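Local coordinates for phosphogluconate dehydrogenase NAD-binding putative C-terminal domain-containing protein (PDB 4EZB) that is of unknown function but probably acts as an oxidoreductase, at residues G220-E223 against R224-S228. Residues are numbered along the deposited sequence; the frame is centred on the assembly and turned at random.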
ATOM      1  N   GLY A 220       1.154  -8.792  19.106  1.00 44.08           N
ATOM      2  CA  GLY A 220       1.428 -10.239  19.137  1.00 43.72           C
ATOM      3  C   GLY A 220       0.703 -11.146  18.140  1.00 43.30           C
ATOM      4  O   GLY A 220       0.491 -12.312  18.430  1.00 42.88           O
ATOM      5  N   VAL A 221       0.340 -10.629  16.965  1.00 43.09           N
ATOM      6  CA  VAL A 221      -0.405 -11.393  15.942  1.00 42.13           C
ATOM      7  C   VAL A 221       0.252 -11.338  14.543  1.00 42.73           C
ATOM      8  O   VAL A 221      -0.439 -11.386  13.529  1.00 42.35           O
ATOM      9  CB  VAL A 221      -1.891 -10.912  15.821  1.00 42.03           C
ATOM     10  CG1 VAL A 221      -2.674 -11.135  17.110  1.00 43.20           C
ATOM     11  CG2 VAL A 221      -1.978  -9.458  15.357  1.00 40.20           C
ATOM     12  N   THR A 222       1.583 -11.239  14.497  1.00 45.82           N
ATOM     13  CA  THR A 222       2.316 -11.018  13.237  1.00 44.89           C
ATOM     14  C   THR A 222       2.103 -12.114  12.210  1.00 42.13           C
ATOM     15  O   THR A 222       1.747 -11.821  11.065  1.00 38.28           O
ATOM     16  CB  THR A 222       3.824 -10.826  13.476  1.00 46.09           C
ATOM     17  OG1 THR A 222       4.000  -9.760  14.406  1.00 47.56           O
ATOM     18  CG2 THR A 222       4.533 -10.448  12.170  1.00 45.85           C
ATOM     19  N   GLU A 223       2.323 -13.361  12.636  1.00 41.93           N
ATOM     20  CA  GLU A 223       2.151 -14.538  11.789  1.00 42.17           C
ATOM     21  C   GLU A 223       0.733 -14.668  11.320  1.00 42.72           C
ATOM     22  O   GLU A 223       0.486 -15.079  10.175  1.00 46.13           O
ATOM     23  CB  GLU A 223       2.579 -15.831  12.514  1.00 44.86           C
ATOM     24  CG  GLU A 223       4.084 -15.974  12.719  1.00 48.44           C
ATOM     25  CD  GLU A 223       4.882 -15.801  11.433  1.00 51.29           C
ATOM     26  OE1 GLU A 223       4.470 -16.359  10.391  1.00 53.09           O
ATOM     27  OE2 GLU A 223       5.917 -15.104  11.455  1.00 51.43           O
ATOM     28  N   ARG A 224      -0.219 -14.304  12.180  1.00 41.42           N
ATOM     29  CA  ARG A 224      -1.620 -14.399  11.777  1.00 40.03           C
ATOM     30  C   ARG A 224      -2.001 -13.373  10.741  1.00 39.16           C
ATOM     31  O   ARG A 224      -2.827 -13.658   9.845  1.00 39.70           O
ATOM     32  CB  ARG A 224      -2.572 -14.365  12.965  1.00 41.47           C
ATOM     33  CG  ARG A 224      -2.673 -15.722  13.613  1.00 45.49           C
ATOM     34  CD  ARG A 224      -3.853 -15.788  14.545  1.00 49.17           C
ATOM     35  NE  ARG A 224      -3.610 -16.794  15.571  1.00 50.90           N
ATOM     36  CZ  ARG A 224      -4.123 -18.017  15.530  1.00 54.11           C
ATOM     37  NH1 ARG A 224      -4.911 -18.354  14.521  1.00 54.85           N
ATOM     38  NH2 ARG A 224      -3.857 -18.894  16.489  1.00 54.81           N
ATOM     39  N   ILE A 225      -1.415 -12.183  10.863  1.00 37.77           N
ATOM     40  CA  ILE A 225      -1.634 -11.126   9.896  1.00 35.60           C
ATOM     41  C   ILE A 225      -0.967 -11.451   8.547  1.00 35.72           C
ATOM     42  O   ILE A 225      -1.477 -11.092   7.515  1.00 35.06           O
ATOM     43  CB  ILE A 225      -1.109  -9.778  10.422  1.00 36.96           C
ATOM     44  CG1 ILE A 225      -2.100  -9.132  11.398  1.00 40.02           C
ATOM     45  CG2 ILE A 225      -0.833  -8.825   9.270  1.00 35.46           C
ATOM     46  CD1 ILE A 225      -3.357  -8.604  10.723  1.00 41.60           C
ATOM     47  N   LEU A 226       0.208 -12.066   8.568  1.00 38.60           N
ATOM     48  CA  LEU A 226       0.823 -12.541   7.328  1.00 39.57           C
ATOM     49  C   LEU A 226      -0.047 -13.608   6.664  1.00 41.22           C
ATOM     50  O   LEU A 226      -0.264 -13.570   5.455  1.00 42.25           O
ATOM     51  CB  LEU A 226       2.268 -13.009   7.561  1.00 37.65           C
ATOM     52  CG  LEU A 226       3.215 -11.807   7.662  1.00 36.97           C
ATOM     53  CD1 LEU A 226       4.538 -12.098   8.370  1.00 37.70           C
ATOM     54  CD2 LEU A 226       3.458 -11.180   6.284  1.00 35.89           C
ATOM     55  N   ASP A 227      -0.589 -14.520   7.463  1.00 44.35           N
ATOM     56  CA  ASP A 227      -1.581 -15.503   6.981  1.00 45.84           C
ATOM     57  C   ASP A 227      -2.765 -14.842   6.319  1.00 46.50           C
ATOM     58  O   ASP A 227      -3.225 -15.295   5.276  1.00 45.94           O
ATOM     59  CB  ASP A 227      -2.134 -16.352   8.124  1.00 48.82           C
ATOM     60  CG  ASP A 227      -1.136 -17.336   8.662  1.00 55.79           C
ATOM     61  OD1 ASP A 227      -0.089 -17.589   8.021  1.00 56.90           O
ATOM     62  OD2 ASP A 227      -1.410 -17.875   9.750  1.00 66.83           O
ATOM     63  N   SER A 228      -3.269 -13.772   6.932  1.00 47.84           N
ATOM     64  CA  SER A 228      -4.489 -13.169   6.438  1.00 46.77           C
ATOM     65  C   SER A 228      -4.216 -12.397   5.146  1.00 44.80           C
ATOM     66  O   SER A 228      -5.070 -12.404   4.245  1.00 46.01           O
ATOM     67  CB  SER A 228      -5.196 -12.329   7.513  1.00 50.71           C
ATOM     68  OG  SER A 228      -4.743 -10.998   7.502  1.00 58.91           O
TER
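Ile225, Leu226 and Asp227 send their backbone N-H groups back to the carbonyls of Val221, Thr222 and Glu223, three successive i to i+4 bonds that form the first turn of helix 222-232. Ile225 N lies 2.9 Å from Val221 O at an N-H...O angle of 153°, and Leu226 N is equally close to Thr222 O. Asp227 N reaches Glu223 O at 3.0 Å. Asp227 CG lies 3.2 Å from the same Glu223 O. One turn apart, the carboxylates of Glu223 and Asp227 do not touch: Glu223 OE1 and Asp227 OD1 are 5.3 Å apart. Both form salt bridges with NH2 of Arg239, which probably offsets the repulsion between the two acids. Glu223 reaches that guanidinium through a chain bent at CB-CG (chi2 -52°), while its OE2 is hydrogen-bonded to Tyr302 OH. With an alanine in place of Asp227 the carboxylate is gone, and Arg239 would probably be left with one acidic partner fewer, its NH2 still paired with Glu223.

Packing follows the same i to i+4 spacing. With Val221 CG1 anti to the carbonyl carbon (chi1 -63°), CG2 falls between the backbone N and the carbonyl carbon and meets Ile225 CG1 at 4.0 Å; the two branched side chains cross at a slant. Thr222 and Leu226 instead run alongside each other, pointing the same way, with Thr222 CG2 4.1 Å from Leu226 CD1. Val221, Thr222 and Ile225 all lean on Ala216 of helix 190-218, and Leu194 of the second subunit packs on Val221 and Ile225. Gly220, at positive phi, closes helix 190-218 in a Schellman motif, and Val221 takes the N-cap position directly after it: a tight helix-to-helix turn within the helical DUF1932 region, at the subunit interface.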